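Local coordinates for protein p24: plant transcriptional regulator PBF-2 (Solanum tuberosum, PDB 1L3A) that binds single-stranded DNA and, as a homotetramer, activates transcription of the pathogenesis-related gene PR-10a in plant defence, at residues C[51-56]-C[178-183]; C[74-79]-C[185-190]; C[105-110]-C[114-119]. All coordinates share one frame; numbering follows the deposited sequence.

How the interactions relate
Interactions 1 and 2 are near neighbours, their centres about 8 Å apart. Strands 49-62 and 68-85 run antiparallel side by side in the first four-stranded sheet, and both rest on helix 170-188. Interaction 3, with its centre about 15 Å from interaction 1 and 16 Å from interaction 2, joins helix 101-108 to strand 116-120, the start of the second sheet. Along the chain the segments of interactions 1 and 2 alternate, and interaction 3 is nested inside the loops both close. I107 and I108 of helix 101-108 pack on F180, so interactions 1 and 3 touch, illustrating how two sheets and two helices become one Whirly subunit.

Interaction 1: C[51-56]-C[178-183]; sequences LTVEPR and SAFNFV
V53 and F180 meet where strand 49-62 lies over helix 170-188, the long helix that follows the second sheet of the Whirly fold and packs on the first. The branch in contact is V53 CG1, which lies anti to the backbone N (chi1 -173°). It stands 3.6 Å from CE1 of F180, with CZ of the same ring only slightly farther away. CG1 comes in near the ring plane and meets its rim, the two side chains running roughly perpendicular to each other. F180 reaches the strand from a backbone bond that does not point straight at it: with chi1 at -77° CG lies beside the backbone N, and with chi2 at 0° the ring is coplanar with its own CA and CB. I104, I107 and I108 of helix 101-108 also pack against F180, while V76 and L78 of the neighbouring strand touch V53, so the pair is embedded in the hydrophobic core between sheet and helices.

One helical turn onward, V183 faces P55 in a looser contact. Here W190 of the second subunit packs on both residues, carrying this internal contact into the tetramer interface. Within the chain, the proline ring meets the valine through P55 CB and V183 CG1, 4.2 Å apart.

Interaction 2: C[74-79]-C[185-190]; sequences GMVMLQ and PYLLGW
G74 and L187 join backbone to backbone where strand 68-85 passes the last turn of helix 170-188: G74 N donates to L187 O over 3.0 Å in a nearly straight bond (173° at the hydrogen), arriving in the carbonyl plane on a lone pair. The carbonyl of L187 is thus tied to the residue that leads into the strand segment 75-79. The same leucine supplies the apolar half of the contact. At chi1 -59° its CG swings to the side of the backbone N, opposite the carbonyl carbon, and chi2 is extended, which sends both methyls along the strand backbone. CD2 stops 3.7 Å from M75 N, and CD1 lies 3.9 Å from M75 CA. L187 CB lies 4.1 Å from G74 CA, packing against a residue that has no side chain. The helix ends here in a Schellman motif: G189, with its positive phi, is the C-prime residue, W190 N reaches back to P185 O over 3.0 Å, and a weak bond joins G189 N to Y186 O. G189 also sits at the N-cap position of the short helix 190-194, so one glycine closes one helix and introduces the next. The CB of M75 points away from the helix, and its side chain packs on R56 of the adjoining strand. V76 makes a looser contact, its CG2 lying 4.5 Å from L187 CD1. V101 and I104 of helix 101-108 pack on L187 as well, and F197 of the second subunit touches it too.

Interaction 3: C[105-110]-C[114-119]; sequences GSIISL and DSCEFF
Helix 101-108 and the turn after it connect the two sheets of the Whirly fold, and the first strand of the second sheet, 116-120, runs back past the helix. Alternate residues D114, C116 and F118 face it. F118 meets the helix with the edge of its ring: S106 CB lies 3.7 Å from F118 CZ, and I107 CD1 is 4.1 Å from F118 CE1, both near the ring plane. I107 crosses the phenylalanine at a slant and reaches it with the far end of its side chain. C116 SG occupies the crowded position between backbone N and carbonyl carbon (chi1 59°), and from there it approaches L110 CD1, 4.2 Å away, as well as I107 CD1. The L110 and D114 side chains lie alongside one another, pointing opposite ways, so that the methyl CD2 of L110 rests 3.5 Å from D114 CB and beside the backbone leading to S115. The carboxylate of D114 is engaged elsewhere: OD2 accepts a hydrogen bond from G111 N inside the connecting loop, and K170 of the third subunit forms a long, weak ion pair with it. At the helix end, S109 OG donates to G105 O over 2.9 Å. F97 and L99 of the first sheet also pack on F118, and F173 of helix 170-188 on I107 and L110. Helix and strand thus meet through carbon and sulfur, by van der Waals contact, while the polar groups of D114 and S109 find partners within the helix and loop and, through S109 O with K170 NZ, on the third subunit; this implies that the contact rests on apolar packing, together with the short covalent connection, and not on directional bonds between the two segments.

Interaction 1: C[51-56]-C[178-183]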
# COMPACT_ATOMS: atom_id res chain seq x y z
N LEU C 51 -25.18 -4.30 -2.05
CA LEU C 51 -24.39 -3.30 -1.34
C LEU C 51 -23.42 -2.58 -2.27
O LEU C 51 -22.60 -3.22 -2.92
CB LEU C 51 -23.58 -3.97 -0.22
CG LEU C 51 -22.58 -3.09 0.54
CD1 LEU C 51 -23.31 -2.01 1.36
CD2 LEU C 51 -21.74 -3.97 1.44
N THR C 52 -23.51 -1.25 -2.32
CA THR C 52 -22.61 -0.44 -3.13
C THR C 52 -21.71 0.39 -2.20
O THR C 52 -22.17 0.94 -1.20
CB THR C 52 -23.38 0.52 -4.03
OG1 THR C 52 -24.18 1.37 -3.20
CG2 THR C 52 -24.26 -0.24 -5.00
N VAL C 53 -20.43 0.48 -2.55
CA VAL C 53 -19.48 1.22 -1.72
C VAL C 53 -18.88 2.33 -2.57
O VAL C 53 -18.37 2.09 -3.66
CB VAL C 53 -18.39 0.25 -1.21
CG1 VAL C 53 -17.48 0.94 -0.21
CG2 VAL C 53 -19.05 -0.96 -0.57
N GLU C 54 -18.93 3.56 -2.07
CA GLU C 54 -18.44 4.70 -2.82
C GLU C 54 -17.67 5.73 -1.97
O GLU C 54 -18.10 6.09 -0.87
CB GLU C 54 -19.63 5.38 -3.51
CG GLU C 54 -19.33 6.72 -4.13
CD GLU C 54 -20.59 7.46 -4.56
OE1 GLU C 54 -21.21 7.06 -5.57
OE2 GLU C 54 -20.97 8.45 -3.89
N PRO C 55 -16.52 6.21 -2.48
CA PRO C 55 -15.72 7.20 -1.75
C PRO C 55 -16.37 8.59 -1.82
O PRO C 55 -17.10 8.89 -2.76
CB PRO C 55 -14.39 7.17 -2.49
CG PRO C 55 -14.82 6.95 -3.91
CD PRO C 55 -15.90 5.85 -3.76
N ARG C 56 -16.10 9.42 -0.82
CA ARG C 56 -16.64 10.79 -0.76
C ARG C 56 -15.53 11.79 -0.39
O ARG C 56 -14.81 11.61 0.60
CB ARG C 56 -17.78 10.87 0.27
CG ARG C 56 -18.57 12.18 0.22
CD ARG C 56 -19.73 12.16 1.20
NE ARG C 56 -20.64 13.30 1.04
CZ ARG C 56 -21.43 13.49 -0.02
NH1 ARG C 56 -21.43 12.61 -1.01
NH2 ARG C 56 -22.22 14.56 -0.08
N SER C 178 -8.47 -3.66 0.00
CA SER C 178 -7.54 -3.06 -0.95
C SER C 178 -7.99 -1.64 -1.32
O SER C 178 -7.21 -0.69 -1.27
CB SER C 178 -7.44 -3.91 -2.22
OG SER C 178 -6.44 -3.39 -3.10
N ALA C 179 -9.27 -1.50 -1.66
CA ALA C 179 -9.82 -0.20 -2.04
C ALA C 179 -9.78 0.80 -0.88
O ALA C 179 -9.42 1.96 -1.08
CB ALA C 179 -11.26 -0.37 -2.54
N PHE C 180 -10.14 0.37 0.33
CA PHE C 180 -10.11 1.25 1.49
C PHE C 180 -8.68 1.74 1.82
O PHE C 180 -8.50 2.88 2.24
CB PHE C 180 -10.71 0.55 2.71
CG PHE C 180 -12.22 0.48 2.70
CD1 PHE C 180 -12.95 1.02 1.64
CD2 PHE C 180 -12.90 -0.13 3.75
CE1 PHE C 180 -14.36 0.95 1.63
CE2 PHE C 180 -14.31 -0.21 3.75
CZ PHE C 180 -15.04 0.33 2.69
N ASN C 181 -7.69 0.86 1.66
CA ASN C 181 -6.31 1.23 1.94
C ASN C 181 -5.85 2.27 0.94
O ASN C 181 -5.08 3.17 1.26
CB ASN C 181 -5.40 -0.00 1.84
CG ASN C 181 -5.10 -0.61 3.19
OD1 ASN C 181 -4.75 0.11 4.14
ND2 ASN C 181 -5.23 -1.93 3.30
N PHE C 182 -6.35 2.14 -0.29
CA PHE C 182 -6.02 3.08 -1.34
C PHE C 182 -6.61 4.47 -1.11
O PHE C 182 -5.90 5.47 -1.27
CB PHE C 182 -6.52 2.54 -2.68
CG PHE C 182 -6.51 3.55 -3.77
CD1 PHE C 182 -5.34 3.83 -4.46
CD2 PHE C 182 -7.66 4.27 -4.08
CE1 PHE C 182 -5.32 4.81 -5.44
CE2 PHE C 182 -7.65 5.26 -5.06
CZ PHE C 182 -6.49 5.53 -5.75
N VAL C 183 -7.89 4.55 -0.74
CA VAL C 183 -8.52 5.87 -0.55
C VAL C 183 -8.25 6.58 0.76
O VAL C 183 -8.46 7.78 0.84
CB VAL C 183 -10.07 5.86 -0.69
CG1 VAL C 183 -10.47 5.66 -2.11
CG2 VAL C 183 -10.68 4.84 0.24

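Interaction 2: C[74-79]-C[185-190]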
# COMPACT_ATOMS: atom_id res chain seq x y z
N GLY C 74 -12.81 13.14 4.16
CA GLY C 74 -13.70 12.45 3.25
C GLY C 74 -14.19 11.21 4.00
O GLY C 74 -13.83 11.00 5.16
N MET C 75 -15.00 10.41 3.33
CA MET C 75 -15.55 9.18 3.90
C MET C 75 -16.02 8.23 2.81
O MET C 75 -15.95 8.54 1.62
CB MET C 75 -16.72 9.52 4.82
CG MET C 75 -17.76 10.38 4.15
SD MET C 75 -18.85 11.21 5.32
CE MET C 75 -17.78 12.54 5.92
N VAL C 76 -16.48 7.07 3.22
CA VAL C 76 -17.01 6.07 2.32
C VAL C 76 -18.50 5.90 2.65
O VAL C 76 -18.87 5.72 3.81
CB VAL C 76 -16.27 4.72 2.47
CG1 VAL C 76 -17.09 3.60 1.82
CG2 VAL C 76 -14.88 4.81 1.83
N MET C 77 -19.34 5.96 1.63
CA MET C 77 -20.77 5.81 1.78
C MET C 77 -21.19 4.40 1.37
O MET C 77 -20.83 3.93 0.28
CB MET C 77 -21.50 6.82 0.89
CG MET C 77 -22.94 7.09 1.30
SD MET C 77 -22.98 7.84 2.94
CE MET C 77 -21.66 9.10 2.72
N LEU C 78 -21.93 3.73 2.24
CA LEU C 78 -22.44 2.39 1.98
C LEU C 78 -23.93 2.54 1.71
O LEU C 78 -24.61 3.28 2.41
CB LEU C 78 -22.24 1.47 3.20
CG LEU C 78 -20.81 1.24 3.70
CD1 LEU C 78 -20.82 0.33 4.94
CD2 LEU C 78 -20.01 0.60 2.60
N GLN C 79 -24.43 1.85 0.70
CA GLN C 79 -25.85 1.90 0.38
C GLN C 79 -26.35 0.47 0.30
O GLN C 79 -25.80 -0.34 -0.44
CB GLN C 79 -26.10 2.62 -0.95
CG GLN C 79 -25.85 4.13 -0.89
CD GLN C 79 -26.13 4.83 -2.21
OE1 GLN C 79 -27.30 4.83 -2.66
NE2 GLN C 79 -25.18 5.40 -2.78
N PRO C 185 -5.56 7.72 2.32
CA PRO C 185 -4.79 8.97 2.18
C PRO C 185 -5.52 10.11 1.48
O PRO C 185 -5.42 11.27 1.89
CB PRO C 185 -3.51 8.53 1.44
CG PRO C 185 -3.84 7.17 0.87
CD PRO C 185 -4.75 6.56 1.92
N TYR C 186 -6.27 9.79 0.42
CA TYR C 186 -7.01 10.81 -0.29
C TYR C 186 -8.12 11.39 0.57
O TYR C 186 -8.46 12.57 0.43
CB TYR C 186 -7.61 10.25 -1.59
CG TYR C 186 -6.56 9.77 -2.55
CD1 TYR C 186 -6.06 8.48 -2.48
CD2 TYR C 186 -6.01 10.64 -3.50
CE1 TYR C 186 -5.02 8.05 -3.33
CE2 TYR C 186 -4.98 10.23 -4.35
CZ TYR C 186 -4.48 8.93 -4.26
OH TYR C 186 -3.42 8.54 -5.04
N LEU C 187 -8.70 10.57 1.45
CA LEU C 187 -9.76 11.04 2.33
C LEU C 187 -9.16 11.95 3.41
O LEU C 187 -9.85 12.75 4.01
CB LEU C 187 -10.48 9.87 3.02
CG LEU C 187 -11.16 8.78 2.20
CD1 LEU C 187 -11.91 7.85 3.18
CD2 LEU C 187 -12.12 9.36 1.18
N LEU C 188 -7.87 11.80 3.67
CA LEU C 188 -7.19 12.62 4.67
C LEU C 188 -6.57 13.85 3.99
O LEU C 188 -6.12 14.78 4.66
CB LEU C 188 -6.11 11.78 5.37
CG LEU C 188 -6.62 10.62 6.26
CD1 LEU C 188 -5.45 9.73 6.68
CD2 LEU C 188 -7.30 11.20 7.48
N GLY C 189 -6.56 13.84 2.66
CA GLY C 189 -5.99 14.95 1.91
C GLY C 189 -4.48 14.91 1.78
O GLY C 189 -3.87 15.86 1.31
N TRP C 190 -3.88 13.80 2.18
CA TRP C 190 -2.43 13.65 2.14
C TRP C 190 -1.83 13.63 0.74
O TRP C 190 -0.62 13.78 0.57
CB TRP C 190 -2.03 12.39 2.91
CG TRP C 190 -2.07 12.61 4.40
CD1 TRP C 190 -2.96 13.40 5.08
CD2 TRP C 190 -1.21 12.03 5.38
NE1 TRP C 190 -2.70 13.34 6.43
CE2 TRP C 190 -1.63 12.50 6.64
CE3 TRP C 190 -0.12 11.15 5.31
CZ2 TRP C 190 -0.99 12.13 7.83
CZ3 TRP C 190 0.51 10.78 6.50
CH2 TRP C 190 0.07 11.27 7.74

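Interaction 3: C[105-110]-C[114-119]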
# COMPACT_ATOMS: atom_id res chain seq x y z
N GLY C 105 -11.00 2.23 9.43
CA GLY C 105 -9.87 1.62 10.10
C GLY C 105 -10.26 0.30 10.76
O GLY C 105 -9.49 -0.65 10.78
N SER C 106 -11.47 0.25 11.29
CA SER C 106 -11.95 -0.97 11.94
C SER C 106 -12.19 -2.10 10.95
O SER C 106 -12.03 -3.27 11.29
CB SER C 106 -13.25 -0.70 12.70
OG SER C 106 -12.97 -0.01 13.90
N ILE C 107 -12.56 -1.75 9.72
CA ILE C 107 -12.82 -2.74 8.69
C ILE C 107 -11.54 -3.40 8.19
O ILE C 107 -11.43 -4.63 8.18
CB ILE C 107 -13.55 -2.10 7.47
CG1 ILE C 107 -14.88 -1.50 7.92
CG2 ILE C 107 -13.77 -3.15 6.37
CD1 ILE C 107 -15.87 -2.51 8.44
N ILE C 108 -10.57 -2.60 7.79
CA ILE C 108 -9.31 -3.13 7.27
C ILE C 108 -8.46 -3.89 8.29
O ILE C 108 -7.55 -4.64 7.92
CB ILE C 108 -8.43 -2.01 6.64
CG1 ILE C 108 -8.09 -0.97 7.68
CG2 ILE C 108 -9.17 -1.35 5.49
CD1 ILE C 108 -7.18 0.13 7.17
N SER C 109 -8.73 -3.69 9.58
CA SER C 109 -7.95 -4.40 10.59
C SER C 109 -8.74 -5.55 11.22
O SER C 109 -8.34 -6.08 12.26
CB SER C 109 -7.45 -3.44 11.69
OG SER C 109 -8.50 -2.85 12.43
N LEU C 110 -9.86 -5.92 10.60
CA LEU C 110 -10.70 -7.01 11.10
C LEU C 110 -10.11 -8.38 10.79
O LEU C 110 -9.77 -8.68 9.64
CB LEU C 110 -12.10 -6.97 10.49
CG LEU C 110 -13.32 -6.36 11.19
CD1 LEU C 110 -14.55 -6.81 10.41
CD2 LEU C 110 -13.45 -6.82 12.63
N ASP C 114 -13.01 -11.68 14.07
CA ASP C 114 -13.37 -10.45 14.77
C ASP C 114 -14.68 -9.83 14.30
O ASP C 114 -15.18 -10.15 13.22
CB ASP C 114 -12.26 -9.40 14.63
CG ASP C 114 -10.92 -9.85 15.19
OD1 ASP C 114 -10.88 -10.34 16.34
OD2 ASP C 114 -9.91 -9.71 14.47
N SER C 115 -15.21 -8.92 15.11
CA SER C 115 -16.44 -8.21 14.82
C SER C 115 -16.28 -6.74 15.23
O SER C 115 -15.33 -6.38 15.90
CB SER C 115 -17.61 -8.81 15.60
OG SER C 115 -17.79 -10.18 15.28
N CYS C 116 -17.22 -5.90 14.80
CA CYS C 116 -17.21 -4.50 15.16
C CYS C 116 -18.62 -3.98 14.95
O CYS C 116 -19.37 -4.52 14.15
CB CYS C 116 -16.20 -3.70 14.31
SG CYS C 116 -16.43 -3.72 12.51
N GLU C 117 -18.99 -2.95 15.71
CA GLU C 117 -20.32 -2.36 15.62
C GLU C 117 -20.21 -0.85 15.48
O GLU C 117 -19.34 -0.23 16.09
CB GLU C 117 -21.13 -2.69 16.88
CG GLU C 117 -22.61 -2.33 16.78
CD GLU C 117 -23.35 -2.41 18.12
OE1 GLU C 117 -23.12 -1.53 18.99
OE2 GLU C 117 -24.16 -3.34 18.30
N PHE C 118 -21.09 -0.25 14.69
CA PHE C 118 -21.09 1.19 14.47
C PHE C 118 -22.47 1.77 14.73
O PHE C 118 -23.47 1.31 14.19
CB PHE C 118 -20.69 1.52 13.02
CG PHE C 118 -19.33 1.01 12.64
CD1 PHE C 118 -19.16 0.23 11.49
CD2 PHE C 118 -18.20 1.34 13.39
CE1 PHE C 118 -17.89 -0.21 11.10
CE2 PHE C 118 -16.93 0.91 13.01
CZ PHE C 118 -16.77 0.14 11.87
N PHE C 119 -22.51 2.83 15.54
CA PHE C 119 -23.77 3.48 15.91
C PHE C 119 -23.82 4.92 15.44
O PHE C 119 -22.98 5.73 15.81
CB PHE C 119 -23.91 3.42 17.43
CG PHE C 119 -24.98 4.32 17.97
CD1 PHE C 119 -26.32 3.93 17.97
CD2 PHE C 119 -24.65 5.56 18.51
CE1 PHE C 119 -27.31 4.75 18.50
CE2 PHE C 119 -25.64 6.40 19.05
CZ PHE C 119 -26.97 5.99 19.04